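Local coordinates for minor capsid protein (Cafeteriavirus-dependent mavirus, PDB 6G42) that probably forms the pentameric penton capsomers of the virophage capsid, with a single jelly-roll fold as its core, at residues 139-151 with 181-195. Numbering follows the deposited sequence.
Sequences SKKFEITTTENFR and VILNEDVETQDASTL
The backbone O of D186 is gripped twice by T146. T146 N donates to D186 O at 2.8 Å, in the carbonyl plane, and T146 OG1 adds a weak bond to the same oxygen. OG1 can share this acceptor because chi1 of 39° sets it between the backbone N and the carbonyl carbon. This pair ends the antiparallel pairing of strands 141-145 and 187-189, two strands of a three-stranded sheet completed by 132-136. The sheet belongs to the part of the chain inserted between the jelly-roll strands 49-62 and 201-207. I144 and E188 form a hydrogen-bonded pair: I144 N to E188 O is 2.9 Å and E188 N to I144 O is 3.0 Å. The flanking pairs E143-T189 and T145-V187 are non-hydrogen-bonded. Their side chains share the face away from I144, where E143 CG rests on T189 CB and OG1. The carboxylate of E143 is held by N136.

On the other face I144 CD1 meets V181 CG1 tip to tip at 3.8 Å. I144 CG2 and T146 CG2 both touch L183 CD1. I156 of strand 154-158 also packs against I144 and L183, which joins this sheet to the neighbouring five-stranded one.

Beyond T189, a glutamine amide replaces the backbone acceptor. Q190 OE1 takes F142 N at 2.9 Å, nearly straight at the hydrogen (167°), and also lies at the edge of the F142 ring. Q190 NE2 bonds T194 OG1 at 2.9 Å, so both ends of the amide are fixed.

At the opposite end R151 reaches back from helix 148-153. E185 C lies over one face of the guanidinium, and R151 NH2 makes a 2.7 Å salt bridge with D186 OD1.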
ATOM      1  N   SER C 139       6.294   9.650 -18.297  1.00 71.10           N
ATOM      2  CA  SER C 139       5.444   8.453 -18.157  1.00 68.44           C
ATOM      3  C   SER C 139       6.192   7.123 -17.969  1.00 69.91           C
ATOM      4  O   SER C 139       5.559   6.096 -17.722  1.00 70.33           O
ATOM      5  CB  SER C 139       4.537   8.327 -19.377  1.00 66.82           C
ATOM      6  OG  SER C 139       5.274   7.935 -20.516  1.00 65.22           O
ATOM      7  N   LYS C 140       7.520   7.144 -18.105  1.00 70.50           N
ATOM      8  CA  LYS C 140       8.366   5.927 -18.113  1.00 69.93           C
ATOM      9  C   LYS C 140       7.994   4.879 -19.196  1.00 67.58           C
ATOM     10  O   LYS C 140       8.286   3.686 -19.056  1.00 65.03           O
ATOM     11  CB  LYS C 140       8.432   5.294 -16.714  1.00 72.09           C
ATOM     12  CG  LYS C 140       9.149   6.158 -15.680  1.00 75.86           C
ATOM     13  CD  LYS C 140       8.197   6.818 -14.698  1.00 81.21           C
ATOM     14  CE  LYS C 140       7.697   5.833 -13.647  1.00 83.66           C
ATOM     15  NZ  LYS C 140       6.801   6.484 -12.646  1.00 85.07           N
ATOM     16  N   LYS C 141       7.388   5.355 -20.284  1.00 66.90           N
ATOM     17  CA  LYS C 141       6.922   4.521 -21.391  1.00 66.80           C
ATOM     18  C   LYS C 141       7.548   5.010 -22.682  1.00 65.53           C
ATOM     19  O   LYS C 141       7.731   6.214 -22.866  1.00 67.34           O
ATOM     20  CB  LYS C 141       5.408   4.613 -21.524  1.00 69.67           C
ATOM     21  CG  LYS C 141       4.638   3.976 -20.384  1.00 71.86           C
ATOM     22  CD  LYS C 141       3.193   4.443 -20.383  1.00 72.65           C
ATOM     23  CE  LYS C 141       2.341   3.614 -19.440  1.00 73.61           C
ATOM     24  NZ  LYS C 141       0.901   3.962 -19.567  1.00 75.02           N
ATOM     25  N   PHE C 142       7.872   4.076 -23.570  1.00 64.77           N
ATOM     26  CA  PHE C 142       8.425   4.408 -24.880  1.00 66.08           C
ATOM     27  C   PHE C 142       7.299   4.761 -25.847  1.00 68.32           C
ATOM     28  O   PHE C 142       6.213   4.172 -25.789  1.00 69.42           O
ATOM     29  CB  PHE C 142       9.261   3.251 -25.425  1.00 65.09           C
ATOM     30  CG  PHE C 142      10.535   3.021 -24.664  1.00 63.80           C
ATOM     31  CD1 PHE C 142      10.538   2.247 -23.509  1.00 62.39           C
ATOM     32  CD2 PHE C 142      11.737   3.583 -25.097  1.00 63.09           C
ATOM     33  CE1 PHE C 142      11.714   2.033 -22.801  1.00 62.93           C
ATOM     34  CE2 PHE C 142      12.916   3.371 -24.392  1.00 62.93           C
ATOM     35  CZ  PHE C 142      12.905   2.595 -23.240  1.00 62.62           C
ATOM     36  N   GLU C 143       7.576   5.724 -26.727  1.00 68.69           N
ATOM     37  CA  GLU C 143       6.597   6.250 -27.684  1.00 69.04           C
ATOM     38  C   GLU C 143       7.119   6.161 -29.113  1.00 68.72           C
ATOM     39  O   GLU C 143       8.323   6.282 -29.350  1.00 69.85           O
ATOM     40  CB  GLU C 143       6.286   7.716 -27.372  1.00 68.93           C
ATOM     41  CG  GLU C 143       5.734   7.967 -25.982  1.00 68.02           C
ATOM     42  CD  GLU C 143       5.378   9.423 -25.760  1.00 67.79           C
ATOM     43  OE1 GLU C 143       6.215  10.301 -26.052  1.00 69.12           O
ATOM     44  OE2 GLU C 143       4.264   9.696 -25.271  1.00 69.40           O
ATOM     45  N   ILE C 144       6.199   5.962 -30.057  1.00 69.48           N
ATOM     46  CA  ILE C 144       6.497   6.013 -31.490  1.00 70.40           C
ATOM     47  C   ILE C 144       5.674   7.149 -32.081  1.00 73.32           C
ATOM     48  O   ILE C 144       4.445   7.155 -31.960  1.00 74.26           O
ATOM     49  CB  ILE C 144       6.168   4.678 -32.197  1.00 68.75           C
ATOM     50  CG1 ILE C 144       7.118   3.575 -31.717  1.00 68.87           C
ATOM     51  CG2 ILE C 144       6.290   4.807 -33.713  1.00 68.24           C
ATOM     52  CD1 ILE C 144       6.584   2.171 -31.908  1.00 68.84           C
ATOM     53  N   THR C 145       6.363   8.104 -32.706  1.00 77.02           N
ATOM     54  CA  THR C 145       5.728   9.243 -33.379  1.00 78.90           C
ATOM     55  C   THR C 145       5.779   9.037 -34.893  1.00 82.49           C
ATOM     56  O   THR C 145       6.813   8.636 -35.435  1.00 79.43           O
ATOM     57  CB  THR C 145       6.405  10.569 -32.992  1.00 77.43           C
ATOM     58  OG1 THR C 145       6.336  10.729 -31.572  1.00 74.66           O
ATOM     59  CG2 THR C 145       5.722  11.765 -33.663  1.00 77.52           C
ATOM     60  N   THR C 146       4.660   9.334 -35.556  1.00 87.63           N
ATOM     61  CA  THR C 146       4.462   9.030 -36.979  1.00 92.33           C
ATOM     62  C   THR C 146       3.526  10.031 -37.658  1.00 96.75           C
ATOM     63  O   THR C 146       2.672  10.634 -37.007  1.00 94.72           O
ATOM     64  CB  THR C 146       3.868   7.614 -37.175  1.00 93.74           C
ATOM     65  OG1 THR C 146       2.887   7.353 -36.165  1.00 95.88           O
ATOM     66  CG2 THR C 146       4.949   6.550 -37.101  1.00 94.53           C
ATOM     67  N   THR C 147       3.703  10.195 -38.971  1.00104.78           N
ATOM     68  CA  THR C 147       2.775  10.967 -39.813  1.00105.12           C
ATOM     69  C   THR C 147       1.703  10.044 -40.388  1.00105.53           C
ATOM     70  O   THR C 147       1.871   8.819 -40.413  1.00104.28           O
ATOM     71  CB  THR C 147       3.488  11.663 -40.988  1.00105.27           C
ATOM     72  OG1 THR C 147       4.107  10.683 -41.834  1.00107.00           O
ATOM     73  CG2 THR C 147       4.543  12.648 -40.483  1.00105.14           C
ATOM     74  N   GLU C 148       0.611  10.646 -40.851  1.00105.45           N
ATOM     75  CA  GLU C 148      -0.526   9.896 -41.408  1.00105.90           C
ATOM     76  C   GLU C 148      -0.176   9.177 -42.716  1.00106.20           C
ATOM     77  O   GLU C 148      -0.654   8.066 -42.965  1.00104.59           O
ATOM     78  CB  GLU C 148      -1.737  10.817 -41.614  1.00106.65           C
ATOM     79  CG  GLU C 148      -2.966  10.114 -42.196  1.00107.57           C
ATOM     80  CD  GLU C 148      -4.288  10.802 -41.879  1.00108.12           C
ATOM     81  OE1 GLU C 148      -4.299  12.004 -41.531  1.00108.77           O
ATOM     82  OE2 GLU C 148      -5.333  10.130 -41.987  1.00108.55           O
ATOM     83  N   ASN C 149       0.652   9.814 -43.540  1.00108.33           N
ATOM     84  CA  ASN C 149       1.107   9.238 -44.810  1.00109.73           C
ATOM     85  C   ASN C 149       1.967   7.972 -44.619  1.00110.28           C
ATOM     86  O   ASN C 149       1.885   7.040 -45.428  1.00110.85           O
ATOM     87  CB  ASN C 149       1.869  10.301 -45.617  1.00110.04           C
ATOM     88  CG  ASN C 149       2.221   9.844 -47.025  1.00109.05           C
ATOM     89  OD1 ASN C 149       1.498   9.057 -47.639  1.00106.32           O
ATOM     90  ND2 ASN C 149       3.334  10.347 -47.548  1.00108.75           N
ATOM     91  N   PHE C 150       2.782   7.949 -43.560  1.00107.96           N
ATOM     92  CA  PHE C 150       3.586   6.769 -43.207  1.00104.13           C
ATOM     93  C   PHE C 150       2.706   5.582 -42.813  1.00102.99           C
ATOM     94  O   PHE C 150       2.945   4.458 -43.257  1.00100.96           O
ATOM     95  CB  PHE C 150       4.568   7.084 -42.066  1.00104.27           C
ATOM     96  CG  PHE C 150       5.436   5.911 -41.670  1.00106.49           C
ATOM     97  CD1 PHE C 150       5.008   4.999 -40.707  1.00107.90           C
ATOM     98  CD2 PHE C 150       6.673   5.708 -42.265  1.00106.35           C
ATOM     99  CE1 PHE C 150       5.797   3.912 -40.351  1.00106.85           C
ATOM    100  CE2 PHE C 150       7.468   4.624 -41.908  1.00105.23           C
ATOM    101  CZ  PHE C 150       7.028   3.725 -40.951  1.00105.87           C
ATOM    102  N   ARG C 151       1.710   5.838 -41.968  1.00104.67           N
ATOM    103  CA  ARG C 151       0.795   4.796 -41.476  1.00106.68           C
ATOM    104  C   ARG C 151      -0.040   4.140 -42.579  1.00105.95           C
ATOM    105  O   ARG C 151      -0.338   2.946 -42.500  1.00103.25           O
ATOM    106  CB  ARG C 151      -0.132   5.369 -40.402  1.00109.07           C
ATOM    107  CG  ARG C 151       0.528   5.555 -39.044  1.00109.26           C
ATOM    108  CD  ARG C 151      -0.376   6.333 -38.100  1.00108.10           C
ATOM    109  NE  ARG C 151      -0.154   7.781 -38.168  1.00107.22           N
ATOM    110  CZ  ARG C 151      -1.026   8.719 -37.785  1.00107.35           C
ATOM    111  NH1 ARG C 151      -2.227   8.400 -37.310  1.00107.12           N
ATOM    112  NH2 ARG C 151      -0.698  10.003 -37.891  1.00108.66           N
ATOM    113  N   VAL C 181       3.959  -3.369 -35.798  1.00 86.55           N
ATOM    114  CA  VAL C 181       3.507  -2.416 -34.785  1.00 85.98           C
ATOM    115  C   VAL C 181       2.294  -1.660 -35.334  1.00 86.23           C
ATOM    116  O   VAL C 181       2.423  -0.835 -36.244  1.00 87.07           O
ATOM    117  CB  VAL C 181       4.627  -1.428 -34.386  1.00 84.25           C
ATOM    118  CG1 VAL C 181       4.143  -0.438 -33.333  1.00 83.30           C
ATOM    119  CG2 VAL C 181       5.838  -2.188 -33.862  1.00 84.25           C
ATOM    120  N   ILE C 182       1.122  -1.952 -34.772  1.00 86.40           N
ATOM    121  CA  ILE C 182      -0.127  -1.295 -35.156  1.00 85.96           C
ATOM    122  C   ILE C 182      -0.164   0.128 -34.583  1.00 85.21           C
ATOM    123  O   ILE C 182      -0.099   0.310 -33.366  1.00 82.68           O
ATOM    124  CB  ILE C 182      -1.346  -2.122 -34.684  1.00 85.39           C
ATOM    125  CG1 ILE C 182      -1.412  -3.438 -35.477  1.00 87.71           C
ATOM    126  CG2 ILE C 182      -2.651  -1.346 -34.861  1.00 86.00           C
ATOM    127  CD1 ILE C 182      -2.297  -4.504 -34.861  1.00 89.85           C
ATOM    128  N   LEU C 183      -0.280   1.116 -35.471  1.00 84.60           N
ATOM    129  CA  LEU C 183      -0.293   2.536 -35.102  1.00 86.07           C
ATOM    130  C   LEU C 183      -1.519   3.235 -35.691  1.00 88.36           C
ATOM    131  O   LEU C 183      -1.722   3.198 -36.903  1.00 91.36           O
ATOM    132  CB  LEU C 183       0.973   3.217 -35.622  1.00 86.51           C
ATOM    133  CG  LEU C 183       2.310   2.642 -35.156  1.00 86.98           C
ATOM    134  CD1 LEU C 183       3.459   3.246 -35.949  1.00 87.15           C
ATOM    135  CD2 LEU C 183       2.507   2.877 -33.667  1.00 86.79           C
ATOM    136  N   ASN C 184      -2.322   3.871 -34.834  1.00 89.75           N
ATOM    137  CA  ASN C 184      -3.548   4.585 -35.251  1.00 92.50           C
ATOM    138  C   ASN C 184      -3.553   6.110 -35.073  1.00 94.42           C
ATOM    139  O   ASN C 184      -4.476   6.772 -35.553  1.00 94.45           O
ATOM    140  CB  ASN C 184      -4.755   4.004 -34.506  1.00 91.59           C
ATOM    141  CG  ASN C 184      -5.174   2.650 -35.046  1.00 91.50           C
ATOM    142  OD1 ASN C 184      -5.390   2.493 -36.248  1.00 92.83           O
ATOM    143  ND2 ASN C 184      -5.303   1.668 -34.163  1.00 91.16           N
ATOM    144  N   GLU C 185      -2.547   6.661 -34.391  1.00 96.53           N
ATOM    145  CA  GLU C 185      -2.497   8.101 -34.082  1.00 97.10           C
ATOM    146  C   GLU C 185      -1.078   8.649 -34.232  1.00 95.55           C
ATOM    147  O   GLU C 185      -0.121   7.881 -34.371  1.00 94.64           O
ATOM    148  CB  GLU C 185      -3.033   8.359 -32.671  1.00101.42           C
ATOM    149  CG  GLU C 185      -4.354   7.647 -32.390  1.00105.32           C
ATOM    150  CD  GLU C 185      -5.046   8.106 -31.124  1.00110.15           C
ATOM    151  OE1 GLU C 185      -4.350   8.464 -30.150  1.00112.59           O
ATOM    152  OE2 GLU C 185      -6.296   8.087 -31.103  1.00111.55           O
ATOM    153  N   ASP C 186      -0.962   9.981 -34.218  1.00 94.44           N
ATOM    154  CA  ASP C 186       0.326  10.673 -34.418  1.00 91.48           C
ATOM    155  C   ASP C 186       1.367  10.152 -33.438  1.00 91.49           C
ATOM    156  O   ASP C 186       2.412   9.641 -33.846  1.00 94.20           O
ATOM    157  CB  ASP C 186       0.190  12.202 -34.251  1.00 90.58           C
ATOM    158  CG  ASP C 186      -0.185  12.932 -35.547  1.00 89.85           C
ATOM    159  OD1 ASP C 186      -0.201  12.319 -36.635  1.00 89.29           O
ATOM    160  OD2 ASP C 186      -0.449  14.152 -35.472  1.00 86.27           O
ATOM    161  N   VAL C 187       1.044  10.269 -32.153  1.00 88.24           N
ATOM    162  CA  VAL C 187       1.903   9.811 -31.063  1.00 86.62           C
ATOM    163  C   VAL C 187       1.229   8.612 -30.390  1.00 84.32           C
ATOM    164  O   VAL C 187       0.205   8.768 -29.725  1.00 83.06           O
ATOM    165  CB  VAL C 187       2.150  10.946 -30.039  1.00 87.18           C
ATOM    166  CG1 VAL C 187       3.044  10.479 -28.894  1.00 88.46           C
ATOM    167  CG2 VAL C 187       2.773  12.157 -30.726  1.00 87.17           C
ATOM    168  N   GLU C 188       1.805   7.424 -30.586  1.00 84.02           N
ATOM    169  CA  GLU C 188       1.340   6.184 -29.940  1.00 84.97           C
ATOM    170  C   GLU C 188       2.315   5.762 -28.835  1.00 81.68           C
ATOM    171  O   GLU C 188       3.532   5.777 -29.032  1.00 80.36           O
ATOM    172  CB  GLU C 188       1.194   5.054 -30.967  1.00 86.84           C
ATOM    173  CG  GLU C 188      -0.027   5.173 -31.877  1.00 87.23           C
ATOM    174  CD  GLU C 188      -1.329   4.687 -31.250  1.00 88.62           C
ATOM    175  OE1 GLU C 188      -1.377   4.407 -30.031  1.00 92.72           O
ATOM    176  OE2 GLU C 188      -2.326   4.584 -31.996  1.00 88.69           O
ATOM    177  N   THR C 189       1.763   5.374 -27.686  1.00 79.00           N
ATOM    178  CA  THR C 189       2.548   5.033 -26.495  1.00 77.42           C
ATOM    179  C   THR C 189       2.181   3.637 -25.984  1.00 73.06           C
ATOM    180  O   THR C 189       1.117   3.114 -26.301  1.00 71.34           O
ATOM    181  CB  THR C 189       2.370   6.098 -25.374  1.00 78.70           C
ATOM    182  OG1 THR C 189       3.134   5.729 -24.217  1.00 78.63           O
ATOM    183  CG2 THR C 189       0.906   6.277 -24.978  1.00 80.12           C
ATOM    184  N   GLN C 190       3.086   3.047 -25.207  1.00 70.99           N
ATOM    185  CA  GLN C 190       2.857   1.761 -24.537  1.00 68.70           C
ATOM    186  C   GLN C 190       1.653   1.852 -23.602  1.00 66.61           C
ATOM    187  O   GLN C 190       1.441   2.888 -22.975  1.00 67.84           O
ATOM    188  CB  GLN C 190       4.089   1.383 -23.702  1.00 67.74           C
ATOM    189  CG  GLN C 190       5.309   0.918 -24.483  1.00 67.72           C
ATOM    190  CD  GLN C 190       6.485   0.549 -23.577  1.00 65.88           C
ATOM    191  OE1 GLN C 190       7.071   1.413 -22.928  1.00 65.80           O
ATOM    192  NE2 GLN C 190       6.838  -0.734 -23.538  1.00 64.67           N
ATOM    193  N   ASP C 191       0.875   0.775 -23.496  1.00 67.42           N
ATOM    194  CA  ASP C 191      -0.224   0.728 -22.506  1.00 70.60           C
ATOM    195  C   ASP C 191       0.249   0.431 -21.059  1.00 67.06           C
ATOM    196  O   ASP C 191      -0.546   0.522 -20.119  1.00 66.88           O
ATOM    197  CB  ASP C 191      -1.404  -0.183 -22.961  1.00 73.47           C
ATOM    198  CG  ASP C 191      -1.075  -1.691 -22.976  1.00 78.27           C
ATOM    199  OD1 ASP C 191      -0.577  -2.249 -21.971  1.00 77.93           O
ATOM    200  OD2 ASP C 191      -1.391  -2.345 -23.996  1.00 79.67           O
ATOM    201  N   ALA C 192       1.533   0.101 -20.890  1.00 63.79           N
ATOM    202  CA  ALA C 192       2.125  -0.211 -19.581  1.00 60.69           C
ATOM    203  C   ALA C 192       3.649  -0.082 -19.598  1.00 59.27           C
ATOM    204  O   ALA C 192       4.291  -0.281 -20.630  1.00 56.29           O
ATOM    205  CB  ALA C 192       1.736  -1.616 -19.150  1.00 59.18           C
ATOM    206  N   SER C 193       4.221   0.232 -18.439  1.00 59.31           N
ATOM    207  CA  SER C 193       5.669   0.337 -18.285  1.00 57.91           C
ATOM    208  C   SER C 193       6.314  -1.044 -18.422  1.00 55.89           C
ATOM    209  O   SER C 193       5.785  -2.022 -17.896  1.00 57.35           O
ATOM    210  CB  SER C 193       6.013   0.949 -16.926  1.00 58.61           C
ATOM    211  OG  SER C 193       7.397   1.238 -16.832  1.00 60.92           O
ATOM    212  N   THR C 194       7.433  -1.113 -19.151  1.00 54.33           N
ATOM    213  CA  THR C 194       8.189  -2.369 -19.357  1.00 53.78           C
ATOM    214  C   THR C 194       9.678  -2.268 -18.969  1.00 53.72           C
ATOM    215  O   THR C 194      10.508  -3.049 -19.440  1.00 52.07           O
ATOM    216  CB  THR C 194       8.086  -2.874 -20.821  1.00 52.98           C
ATOM    217  OG1 THR C 194       8.754  -1.963 -21.705  1.00 51.43           O
ATOM    218  CG2 THR C 194       6.635  -3.044 -21.238  1.00 52.65           C
ATOM    219  N   LEU C 195      10.004  -1.341 -18.075  1.00 53.12           N
ATOM    220  CA  LEU C 195      11.374  -1.173 -17.603  1.00 51.98           C
ATOM    221  C   LEU C 195      11.868  -2.414 -16.843  1.00 53.06           C
ATOM    222  O   LEU C 195      13.061  -2.697 -16.828  1.00 55.82           O
ATOM    223  CB  LEU C 195      11.488   0.076 -16.724  1.00 53.35           C
ATOM    224  CG  LEU C 195      10.992   1.416 -17.297  1.00 55.18           C
ATOM    225  CD1 LEU C 195      11.288   2.553 -16.327  1.00 54.46           C
ATOM    226  CD2 LEU C 195      11.608   1.708 -18.660  1.00 55.63           C
TER